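Local coordinates for putative uncharacterized protein PH0242 (Pyrococcus horikoshii, PDB 3VU1), which is a putative oligosaccharyltransferase of the AglB type, represented here by its C-terminal globular domain, at residues P189-V194 with L203-V208. Numbering follows the deposited sequence.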
# COMPACT_ATOMS: atom_id res chain seq x y z
N PRO A 189 27.71 -6.85 19.03
CA PRO A 189 26.26 -6.59 18.84
C PRO A 189 25.60 -7.40 17.71
O PRO A 189 26.24 -7.66 16.68
CB PRO A 189 26.22 -5.09 18.50
CG PRO A 189 27.60 -4.75 18.03
CD PRO A 189 28.50 -5.62 18.87
N PHE A 190 24.34 -7.77 17.92
CA PHE A 190 23.52 -8.49 16.94
C PHE A 190 22.13 -7.89 16.93
O PHE A 190 21.19 -8.44 17.54
CB PHE A 190 23.47 -9.98 17.30
CG PHE A 190 22.87 -10.86 16.24
CD1 PHE A 190 23.50 -11.03 15.01
CD2 PHE A 190 21.67 -11.56 16.51
CE1 PHE A 190 22.95 -11.88 14.04
CE2 PHE A 190 21.11 -12.38 15.53
CZ PHE A 190 21.75 -12.55 14.30
N PRO A 191 21.98 -6.72 16.25
CA PRO A 191 20.73 -5.95 16.33
C PRO A 191 19.69 -6.45 15.32
O PRO A 191 19.17 -5.68 14.50
CB PRO A 191 21.19 -4.52 16.05
CG PRO A 191 22.40 -4.69 15.18
CD PRO A 191 22.95 -6.07 15.35
N TYR A 192 19.38 -7.74 15.43
CA TYR A 192 18.46 -8.39 14.52
C TYR A 192 17.29 -8.98 15.25
O TYR A 192 17.38 -9.34 16.42
CB TYR A 192 19.18 -9.47 13.74
CG TYR A 192 20.14 -8.89 12.73
CD1 TYR A 192 21.43 -8.53 13.10
CD2 TYR A 192 19.74 -8.65 11.41
CE1 TYR A 192 22.31 -7.97 12.18
CE2 TYR A 192 20.61 -8.10 10.49
CZ TYR A 192 21.89 -7.75 10.88
OH TYR A 192 22.77 -7.19 9.98
N VAL A 193 16.18 -9.06 14.54
CA VAL A 193 14.94 -9.65 15.02
C VAL A 193 14.74 -10.92 14.19
O VAL A 193 15.12 -10.93 13.01
CB VAL A 193 13.76 -8.65 14.84
CG1 VAL A 193 12.41 -9.34 15.00
CG2 VAL A 193 13.88 -7.49 15.82
N VAL A 194 14.17 -11.99 14.78
CA VAL A 194 13.89 -13.19 14.00
C VAL A 194 12.42 -13.46 13.97
O VAL A 194 11.76 -13.29 14.97
CB VAL A 194 14.62 -14.43 14.51
CG1 VAL A 194 14.11 -15.67 13.80
CG2 VAL A 194 16.10 -14.29 14.26
N LEU A 203 15.25 -13.10 9.05
CA LEU A 203 16.20 -12.37 9.87
C LEU A 203 16.23 -10.90 9.42
O LEU A 203 16.73 -10.59 8.32
CB LEU A 203 17.58 -13.00 9.70
CG LEU A 203 18.71 -12.55 10.61
CD1 LEU A 203 18.46 -13.08 12.00
CD2 LEU A 203 20.06 -13.06 10.09
N ALA A 204 15.69 -10.01 10.24
CA ALA A 204 15.56 -8.61 9.85
C ALA A 204 16.34 -7.68 10.78
O ALA A 204 16.31 -7.82 11.99
CB ALA A 204 14.10 -8.19 9.79
N TYR A 205 17.02 -6.72 10.18
CA TYR A 205 17.71 -5.69 10.93
C TYR A 205 16.66 -4.87 11.66
O TYR A 205 15.55 -4.66 11.16
CB TYR A 205 18.53 -4.85 9.97
CG TYR A 205 19.33 -3.77 10.61
CD1 TYR A 205 20.35 -4.07 11.51
CD2 TYR A 205 19.09 -2.43 10.32
CE1 TYR A 205 21.10 -3.07 12.10
CE2 TYR A 205 19.83 -1.42 10.91
CZ TYR A 205 20.85 -1.76 11.79
OH TYR A 205 21.61 -0.77 12.37
N TYR A 206 17.00 -4.43 12.87
CA TYR A 206 15.97 -3.92 13.78
C TYR A 206 15.18 -2.75 13.21
O TYR A 206 13.97 -2.71 13.36
CB TYR A 206 16.53 -3.62 15.19
CG TYR A 206 17.31 -2.33 15.33
CD1 TYR A 206 16.72 -1.20 15.92
CD2 TYR A 206 18.62 -2.23 14.88
CE1 TYR A 206 17.43 -0.00 16.05
CE2 TYR A 206 19.33 -1.04 15.01
CZ TYR A 206 18.74 0.06 15.61
OH TYR A 206 19.47 1.23 15.74
N LYS A 207 15.86 -1.85 12.52
CA LYS A 207 15.22 -0.67 11.92
C LYS A 207 14.14 -0.99 10.88
O LYS A 207 13.35 -0.13 10.51
CB LYS A 207 16.28 0.25 11.31
CG LYS A 207 17.16 0.95 12.34
CD LYS A 207 18.13 1.91 11.70
CE LYS A 207 18.96 2.62 12.76
NZ LYS A 207 19.94 3.57 12.14
N VAL A 208 14.11 -2.22 10.38
CA VAL A 208 13.14 -2.59 9.37
C VAL A 208 12.42 -3.88 9.76
O VAL A 208 11.70 -4.45 8.93
CB VAL A 208 13.76 -2.73 7.97
CG1 VAL A 208 14.32 -1.40 7.50
CG2 VAL A 208 14.85 -3.80 7.94
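The ring of Y192 receives the edge of the Y205 ring on one face, an edge-to-face pair with centroids 5.7 Å apart and planes at 64°; Y205 CD1 is the atom directed at that face, near its rim. CD2 of Y206 lies over the rim of one face of the Y205 ring, Y192 CD1 likewise over that of F190, and at the edge of the Y206 ring, near its plane, sits the carbonyl O of P191. The tyrosines gather at the open end of an antiparallel β-hairpin, strands 192-196 and 200-205, within the mixed sheet of the oligosaccharyltransferase insert region. Two nearly straight bonds, V193 N to A204 O at 2.8 Å and A204 N to V193 O at 3.0 Å, make V193 and A204 a hydrogen-bonded pair. Y192 and Y205 form the next, non-hydrogen-bonded pair; their side chains diverge as they leave the backbone yet still meet, with Y192 CE2 3.9 Å from Y205 CB. In Y205, chi1 of -178° sets CG beside the carbonyl carbon, and the ring crosses P191 obliquely with CE1 3.7 Å from P191 CG. OE2 of E111, outside both segments, is hydrogen-bonded to Y205 OH and forms a salt bridge with K207 NZ. On the face shared by V194 and L203, L203 CD1 lies 3.5 Å from V194 CG2 and also reaches F190 CZ, while F190 and V194 both rest on V157. P191 centres an inverse gamma turn, and its carbonyl O accepts a bent hydrogen bond from Y206 N, 3.0 Å long with 135° at the hydrogen.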